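Local atomic coordinates of PcaV transcriptional regulator (Streptomyces coelicolor, PDB entry 4G9Y), a protein that binds 3,4-dihydroxybenzoate and, as a MarR-family winged helix-turn-helix protein, probably acts as a DNA-binding transcription factor. Residues Gln40-Asn45 and Glu60-Asp65; Ser74-Gly77 and Leu81-Lys84; Asn45-Glu50 and Ser94-Thr99. All blocks are in the same frame, centred on the assembly; numbering follows the deposited sequence.

Contact 1: residues Gln40-Asn45 and Glu60-Asp65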
loop_
_atom_site.group_PDB
_atom_site.type_symbol
_atom_site.label_atom_id
_atom_site.label_comp_id
_atom_site.label_asym_id
_atom_site.label_seq_id
_atom_site.Cartn_x
_atom_site.Cartn_y
_atom_site.Cartn_z
ATOM N N GLN A 40 10.487 11.115 1.125
ATOM C CA GLN A 40 11.300 12.292 1.361
ATOM C C GLN A 40 12.622 11.908 2.000
ATOM O O GLN A 40 13.684 12.403 1.604
ATOM C CB GLN A 40 10.554 13.304 2.231
ATOM C CG GLN A 40 9.387 13.949 1.507
ATOM C CD GLN A 40 8.446 14.699 2.437
ATOM O OE1 GLN A 40 8.714 14.838 3.627
ATOM N NE2 GLN A 40 7.337 15.198 1.887
ATOM N N TYR A 41 12.565 11.020 2.985
ATOM C CA TYR A 41 13.793 10.568 3.623
ATOM C C TYR A 41 14.707 9.841 2.631
ATOM O O TYR A 41 15.932 9.996 2.672
ATOM C CB TYR A 41 13.502 9.675 4.845
ATOM C CG TYR A 41 14.772 9.127 5.424
ATOM C CD1 TYR A 41 15.515 9.857 6.343
ATOM C CD2 TYR A 41 15.263 7.893 5.009
ATOM C CE1 TYR A 41 16.713 9.352 6.855
ATOM C CE2 TYR A 41 16.454 7.395 5.501
ATOM C CZ TYR A 41 17.171 8.120 6.423
ATOM O OH TYR A 41 18.351 7.585 6.899
ATOM N N ALA A 42 14.121 9.024 1.757
ATOM C CA ALA A 42 14.915 8.317 0.756
ATOM C C ALA A 42 15.697 9.286 -0.134
ATOM O O ALA A 42 16.846 9.012 -0.524
ATOM C CB ALA A 42 14.023 7.385 -0.099
ATOM N N VAL A 43 15.087 10.424 -0.438
ATOM C CA VAL A 43 15.774 11.458 -1.221
ATOM C C VAL A 43 16.945 12.072 -0.442
ATOM O O VAL A 43 18.046 12.222 -0.974
ATOM C CB VAL A 43 14.779 12.550 -1.705
ATOM C CG1 VAL A 43 15.515 13.721 -2.340
ATOM C CG2 VAL A 43 13.800 11.939 -2.692
ATOM N N LEU A 44 16.716 12.440 0.816
ATOM C CA LEU A 44 17.817 12.935 1.645
ATOM C C LEU A 44 18.921 11.883 1.703
ATOM O O LEU A 44 20.110 12.188 1.592
ATOM C CB LEU A 44 17.342 13.234 3.069
ATOM C CG LEU A 44 16.228 14.256 3.263
ATOM C CD1 LEU A 44 15.737 14.201 4.716
ATOM C CD2 LEU A 44 16.721 15.650 2.896
ATOM N N ASN A 45 18.515 10.641 1.896
ATOM C CA ASN A 45 19.468 9.549 1.985
ATOM C C ASN A 45 20.310 9.373 0.726
ATOM O O ASN A 45 21.536 9.207 0.801
ATOM C CB ASN A 45 18.749 8.245 2.330
ATOM C CG ASN A 45 19.719 7.109 2.588
ATOM O OD1 ASN A 45 19.808 6.158 1.807
ATOM N ND2 ASN A 45 20.477 7.223 3.668
ATOM N N GLU A 60 15.376 8.285 -9.965
ATOM C CA GLU A 60 15.712 6.908 -10.307
ATOM C C GLU A 60 16.220 6.114 -9.104
ATOM O O GLU A 60 15.836 4.968 -8.937
ATOM C CB GLU A 60 16.722 6.854 -11.452
ATOM C CG GLU A 60 16.134 7.210 -12.798
ATOM C CD GLU A 60 17.187 7.315 -13.891
ATOM O OE1 GLU A 60 18.398 7.168 -13.598
ATOM O OE2 GLU A 60 16.797 7.552 -15.051
ATOM N N ARG A 61 17.076 6.714 -8.274
ATOM C CA ARG A 61 17.618 6.005 -7.102
ATOM C C ARG A 61 16.527 5.566 -6.159
ATOM O O ARG A 61 16.620 4.507 -5.549
ATOM C CB ARG A 61 18.539 6.904 -6.272
ATOM C CG ARG A 61 19.838 7.236 -6.908
ATOM C CD ARG A 61 20.912 6.163 -6.660
ATOM N NE ARG A 61 22.129 6.671 -7.275
ATOM C CZ ARG A 61 22.391 6.578 -8.570
ATOM N NH1 ARG A 61 21.560 5.923 -9.378
ATOM N NH2 ARG A 61 23.503 7.107 -9.048
ATOM N N VAL A 62 15.524 6.419 -5.986
ATOM C CA VAL A 62 14.486 6.135 -5.001
ATOM C C VAL A 62 13.229 5.520 -5.631
ATOM O O VAL A 62 12.274 5.208 -4.931
ATOM C CB VAL A 62 14.142 7.384 -4.150
ATOM C CG1 VAL A 62 15.384 7.876 -3.421
ATOM C CG2 VAL A 62 13.581 8.499 -5.012
ATOM N N GLY A 63 13.245 5.340 -6.950
ATOM C CA GLY A 63 12.123 4.747 -7.650
ATOM C C GLY A 63 10.858 5.594 -7.695
ATOM O O GLY A 63 9.762 5.072 -7.502
ATOM N N LEU A 64 10.996 6.891 -7.963
ATOM C CA LEU A 64 9.835 7.785 -8.080
ATOM C C LEU A 64 9.733 8.363 -9.477
ATOM O O LEU A 64 10.750 8.634 -10.115
ATOM C CB LEU A 64 9.931 8.947 -7.094
ATOM C CG LEU A 64 10.045 8.670 -5.600
ATOM C CD1 LEU A 64 10.240 9.994 -4.830
ATOM C CD2 LEU A 64 8.829 7.921 -5.098
ATOM N N ASP A 65 8.507 8.584 -9.943
ATOM C CA ASP A 65 8.303 9.188 -11.257
ATOM C C ASP A 65 8.669 10.669 -11.235
ATOM O O ASP A 65 8.826 11.257 -10.164
ATOM C CB ASP A 65 6.865 8.979 -11.752
ATOM C CG ASP A 65 5.818 9.525 -10.791
ATOM O OD1 ASP A 65 5.941 10.683 -10.344
ATOM O OD2 ASP A 65 4.857 8.788 -10.487
#

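Contact 2: residues Ser74-Gly77 and Leu81-Lys84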
loop_
_atom_site.group_PDB
_atom_site.type_symbol
_atom_site.label_atom_id
_atom_site.label_comp_id
_atom_site.label_asym_id
_atom_site.label_seq_id
_atom_site.Cartn_x
_atom_site.Cartn_y
_atom_site.Cartn_z
ATOM N N SER A 74 10.538 19.890 -4.186
ATOM C CA SER A 74 9.965 21.198 -3.856
ATOM C C SER A 74 9.701 21.331 -2.355
ATOM O O SER A 74 9.991 22.371 -1.737
ATOM C CB SER A 74 8.674 21.438 -4.644
ATOM O OG SER A 74 7.998 22.588 -4.166
ATOM N N ARG A 75 9.154 20.274 -1.764
ATOM C CA ARG A 75 8.847 20.295 -0.342
ATOM C C ARG A 75 10.101 20.342 0.526
ATOM O O ARG A 75 10.175 21.135 1.444
ATOM C CB ARG A 75 7.955 19.112 0.045
ATOM C CG ARG A 75 6.549 19.273 -0.497
ATOM C CD ARG A 75 5.622 18.147 -0.097
ATOM N NE ARG A 75 4.355 18.251 -0.819
ATOM C CZ ARG A 75 3.413 17.313 -0.826
ATOM N NH1 ARG A 75 3.587 16.186 -0.146
ATOM N NH2 ARG A 75 2.297 17.501 -1.518
ATOM N N LEU A 76 11.089 19.506 0.221
ATOM C CA LEU A 76 12.348 19.519 0.967
ATOM C C LEU A 76 13.057 20.865 0.803
ATOM O O LEU A 76 13.693 21.366 1.733
ATOM C CB LEU A 76 13.247 18.357 0.521
ATOM C CG LEU A 76 12.675 16.962 0.808
ATOM C CD1 LEU A 76 13.556 15.858 0.218
ATOM C CD2 LEU A 76 12.503 16.744 2.291
ATOM N N GLY A 77 12.932 21.446 -0.384
ATOM C CA GLY A 77 13.499 22.756 -0.653
ATOM C C GLY A 77 12.882 23.830 0.226
ATOM O O GLY A 77 13.587 24.650 0.814
ATOM N N LEU A 81 15.920 22.036 3.508
ATOM C CA LEU A 81 16.682 20.799 3.673
ATOM C C LEU A 81 17.522 20.453 2.460
ATOM O O LEU A 81 18.433 19.627 2.548
ATOM C CB LEU A 81 15.755 19.623 3.996
ATOM C CG LEU A 81 14.911 19.847 5.249
ATOM C CD1 LEU A 81 14.078 18.614 5.551
ATOM C CD2 LEU A 81 15.774 20.220 6.439
ATOM N N LEU A 82 17.204 21.052 1.317
ATOM C CA LEU A 82 18.028 20.856 0.130
ATOM C C LEU A 82 18.035 22.078 -0.761
ATOM O O LEU A 82 17.117 22.901 -0.710
ATOM C CB LEU A 82 17.626 19.586 -0.653
ATOM C CG LEU A 82 16.330 19.383 -1.439
ATOM C CD1 LEU A 82 16.200 20.290 -2.655
ATOM C CD2 LEU A 82 16.250 17.923 -1.892
ATOM N N ASP A 83 19.086 22.194 -1.564
ATOM C CA ASP A 83 19.206 23.257 -2.554
ATOM C C ASP A 83 19.253 22.659 -3.955
ATOM O O ASP A 83 19.680 21.523 -4.148
ATOM C CB ASP A 83 20.460 24.097 -2.315
ATOM C CG ASP A 83 20.331 25.013 -1.093
ATOM O OD1 ASP A 83 19.189 25.418 -0.759
ATOM O OD2 ASP A 83 21.364 25.318 -0.458
ATOM N N LYS A 84 18.822 23.444 -4.928
ATOM C CA LYS A 84 18.695 22.986 -6.301
ATOM C C LYS A 84 19.405 24.006 -7.167
ATOM O O LYS A 84 19.151 25.202 -7.055
ATOM C CB LYS A 84 17.211 22.890 -6.660
ATOM C CG LYS A 84 16.879 22.489 -8.090
ATOM C CD LYS A 84 15.397 22.116 -8.174
ATOM C CE LYS A 84 14.959 21.750 -9.582
ATOM N NZ LYS A 84 13.566 21.213 -9.595
HETATM O O HOH W 1 16.343 25.436 0.748
#

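Contact 3: residues Asn45-Glu50 and Ser94-Thr99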
loop_
_atom_site.group_PDB
_atom_site.type_symbol
_atom_site.label_atom_id
_atom_site.label_comp_id
_atom_site.label_asym_id
_atom_site.label_seq_id
_atom_site.Cartn_x
_atom_site.Cartn_y
_atom_site.Cartn_z
ATOM N N ASN A 45 18.515 10.641 1.896
ATOM C CA ASN A 45 19.468 9.549 1.985
ATOM C C ASN A 45 20.310 9.373 0.726
ATOM O O ASN A 45 21.536 9.207 0.801
ATOM C CB ASN A 45 18.749 8.245 2.330
ATOM C CG ASN A 45 19.719 7.109 2.588
ATOM O OD1 ASN A 45 19.808 6.158 1.807
ATOM N ND2 ASN A 45 20.477 7.223 3.668
ATOM N N ALA A 46 19.657 9.412 -0.431
ATOM C CA ALA A 46 20.368 9.324 -1.703
ATOM C C ALA A 46 21.376 10.470 -1.871
ATOM O O ALA A 46 22.460 10.295 -2.440
ATOM C CB ALA A 46 19.370 9.321 -2.862
ATOM N N LEU A 47 21.024 11.649 -1.369
ATOM C CA LEU A 47 21.869 12.828 -1.570
ATOM C C LEU A 47 23.034 12.919 -0.572
ATOM O O LEU A 47 24.010 13.626 -0.816
ATOM C CB LEU A 47 21.020 14.103 -1.532
ATOM C CG LEU A 47 20.087 14.292 -2.735
ATOM C CD1 LEU A 47 19.186 15.502 -2.509
ATOM C CD2 LEU A 47 20.903 14.447 -4.027
ATOM N N VAL A 48 22.917 12.231 0.559
ATOM C CA VAL A 48 24.059 12.064 1.457
ATOM C C VAL A 48 25.124 11.192 0.783
ATOM O O VAL A 48 26.326 11.479 0.836
ATOM C CB VAL A 48 23.639 11.403 2.789
ATOM C CG1 VAL A 48 24.863 11.054 3.609
ATOM C CG2 VAL A 48 22.726 12.327 3.582
ATOM N N ALA A 49 24.673 10.123 0.135
ATOM C CA ALA A 49 25.585 9.229 -0.562
ATOM C C ALA A 49 26.191 9.869 -1.810
ATOM O O ALA A 49 27.350 9.616 -2.137
ATOM C CB ALA A 49 24.882 7.907 -0.908
ATOM N N GLU A 50 25.417 10.700 -2.507
ATOM C CA GLU A 50 25.899 11.326 -3.741
ATOM C C GLU A 50 25.498 12.786 -3.861
ATOM O O GLU A 50 24.572 13.126 -4.591
ATOM C CB GLU A 50 25.408 10.542 -4.964
ATOM C CG GLU A 50 25.937 9.104 -5.024
ATOM C CD GLU A 50 25.338 8.290 -6.167
ATOM O OE1 GLU A 50 26.081 7.914 -7.096
ATOM O OE2 GLU A 50 24.126 8.003 -6.121
ATOM N N SER A 94 19.012 19.643 -13.223
ATOM C CA SER A 94 19.167 20.404 -11.987
ATOM C C SER A 94 19.913 19.570 -10.961
ATOM O O SER A 94 19.546 18.429 -10.717
ATOM C CB SER A 94 17.798 20.786 -11.423
ATOM O OG SER A 94 16.989 21.429 -12.395
ATOM N N LEU A 95 20.943 20.145 -10.351
ATOM C CA LEU A 95 21.736 19.425 -9.359
ATOM C C LEU A 95 21.186 19.687 -7.963
ATOM O O LEU A 95 20.870 20.825 -7.632
ATOM C CB LEU A 95 23.188 19.877 -9.432
ATOM C CG LEU A 95 23.764 19.904 -10.848
ATOM C CD1 LEU A 95 25.231 20.303 -10.821
ATOM C CD2 LEU A 95 23.576 18.551 -11.519
ATOM N N LEU A 96 21.078 18.636 -7.155
ATOM C CA LEU A 96 20.501 18.740 -5.820
ATOM C C LEU A 96 21.576 18.495 -4.785
ATOM O O LEU A 96 22.414 17.609 -4.948
ATOM C CB LEU A 96 19.401 17.687 -5.631
ATOM C CG LEU A 96 18.294 17.677 -6.680
ATOM C CD1 LEU A 96 17.301 16.560 -6.388
ATOM C CD2 LEU A 96 17.598 19.043 -6.718
ATOM N N ARG A 97 21.541 19.260 -3.705
ATOM C CA ARG A 97 22.502 19.084 -2.633
ATOM C C ARG A 97 21.813 19.367 -1.300
ATOM O O ARG A 97 21.010 20.289 -1.214
ATOM C CB ARG A 97 23.647 20.061 -2.863
ATOM C CG ARG A 97 24.818 19.896 -1.948
ATOM C CD ARG A 97 25.948 20.800 -2.412
ATOM N NE ARG A 97 26.339 20.487 -3.786
ATOM C CZ ARG A 97 27.303 19.631 -4.111
ATOM N NH1 ARG A 97 27.990 19.002 -3.164
ATOM N NH2 ARG A 97 27.585 19.408 -5.387
ATOM N N LEU A 98 22.106 18.578 -0.266
ATOM C CA LEU A 98 21.518 18.840 1.053
ATOM C C LEU A 98 22.096 20.112 1.658
ATOM O O LEU A 98 23.236 20.463 1.383
ATOM C CB LEU A 98 21.777 17.683 2.007
ATOM C CG LEU A 98 21.128 16.373 1.559
ATOM C CD1 LEU A 98 21.204 15.373 2.663
ATOM C CD2 LEU A 98 19.683 16.639 1.180
ATOM N N THR A 99 21.303 20.796 2.474
ATOM C CA THR A 99 21.795 21.918 3.254
ATOM C C THR A 99 22.368 21.343 4.539
ATOM O O THR A 99 22.205 20.152 4.802
ATOM C CB THR A 99 20.650 22.868 3.613
ATOM O OG1 THR A 99 19.676 22.160 4.397
ATOM C CG2 THR A 99 19.984 23.407 2.349
HETATM O O HOH W 2 24.109 16.496 -0.523
#

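Contact 1: residues Gln40-Asn45 and Glu60-Asp65
Val62 meets Ala42 and Val43 with all three carbons of its side chain, a compact example of how a branched residue can join two helices. Its CB faces the Ala42 methyl, with 4.1 Å between Val62 CB and Ala42 CB. The small Ala42 side chain is consistent with the close approach of the helices, Ala42 CA and Val62 CA being 6.2 Å apart. One step further out the chain forks. Val62 CG1, anti to its own carbonyl carbon, makes the tighter approach: it lies 3.6 Å from Ala42 CB and 3.4 Å from Ala42 O, so this methyl rests partly on an alanine side chain and partly on a backbone carbonyl. Val62 CG1 is also 3.9 Å from Val43 N, the other end of the same peptide link. The second branch, Val62 CG2, makes a looser contact, 4.2 Å from Val43 CG2, where the two valines cross obliquely. These helices, 38-49 and 55-62, belong to the winged helix-turn-helix of the MarR family, and 55-62 leads through a short turn into helix 66-78, in this family the DNA-recognition helix. Gly63, the residue after Val62, has a positive phi of 69° and makes a Schellman motif, while Asp65 is the N-cap of the following helix and its OD1 accepts from Thr68 N. Val43 has neighbours on that helix as well, touching Ile69 and Val72. On another side of helix 38-49, the ring of Tyr41 meets that of His106, their planes about 10° apart.

Contact 2: residues Ser74-Gly77 and Leu81-Lys84
Leu76 and Leu81 are joined by a backbone hydrogen bond that carries the chain from helix 66-78 toward the first strand of the wing. Leu81 N donates to Leu76 O at 2.9 Å, with an N-H...O angle of 159°; it spans five residues, one more than an ordinary helical bond. A water lies within hydrogen-bonding distance of both Gly77 O (2.9 Å) and Leu82 O (3.0 Å). The remaining interactions are apolar. Leu82 CG stands between its own backbone N and carbonyl carbon (chi1 69°), which brings it to 3.8 Å from Leu76 CB. The two methyls then divide between neighbouring residues of the helix: Leu82 CD2 packs on Leu76 CB and Leu76 CD1, while Leu82 CD1 approaches Gly77 N and Gly77 CA. Leu81 crosses Leu76 at about a right angle, with Leu81 CD1 4.1 Å from Leu76 CD2. An alanine in place of Leu82 would probably leave Leu76 CB and CD1 without these methyl contacts and open a gap beside Gly77. Leu82 also touches Leu98. Polar contacts between main chains and leucine packing between side chains are together consistent with a well-defined path from the helix into the strand.

Contact 3: residues Asn45-Glu50 and Ser94-Thr99
Leu47 and Leu96 meet where a methyl approaches a flat peptide group. Leu47 CD2 is raised above the plane of the Leu96-Arg97 peptide at its oxygen end, 3.6 Å from Leu96 O. At the margin of the next unit along, the N-H of Leu98 is turned to a water. This strand belongs to the wing of the winged helix-turn-helix: strand 94-98, paired antiparallel with 82-86, runs across the end of helix 38-49 at 94°, the axes of the short segments 7.9 Å apart. Alternation along the strand selects the residues that pack. Leu96 and Leu98 direct their CB toward the helix, whereas that of Arg97 between them points away. Leu47 reaches both leucines: Leu47 CD1 is 3.8 Å from Leu96 CB, and Leu47 CB is 3.8 Å from Leu98 CG. Beside it, Val48 offers CG2, the branch anti to its carbonyl carbon (CG1 being the one anti to N, chi1 172°), and this methyl of Val48 comes to 3.5 Å from Leu98 CD1. Val58 of helix 55-62 touches both Leu47 and Leu96, while Leu82 of the partner strand touches Leu47, adding further apolar contacts at this end of the helix. The carbonyl of Leu47 stands four residues before Pro51, which has no N-H to complete a helical bond. The water takes that role: it donates to Leu47 O at 2.9 Å and accepts from Leu98 N, also at 2.9 Å.

Helix 38-49 unites contacts 1 and 3, which share Asn45 and have centres about 10 Å apart. A salt bridge runs between them, Arg61 NE lying 2.7 Å from Glu50 OE2. Contact 2 joins contact 3 through the wing sheet, where Asp83 N is 2.7 Å from Arg97 O, a probable hydrogen bond. It meets contact 1 by packing, Val43 CG1 being 3.9 Å from Leu76 CD1. The side chain of Ser38, which binds 3,4-dihydroxybenzoate in a structure of this protein, lies about 6 Å from that of Ala42 in contact 1 and about 11 Å from that of Leu76 in contact 2; contact 3 is away from the ligand residues.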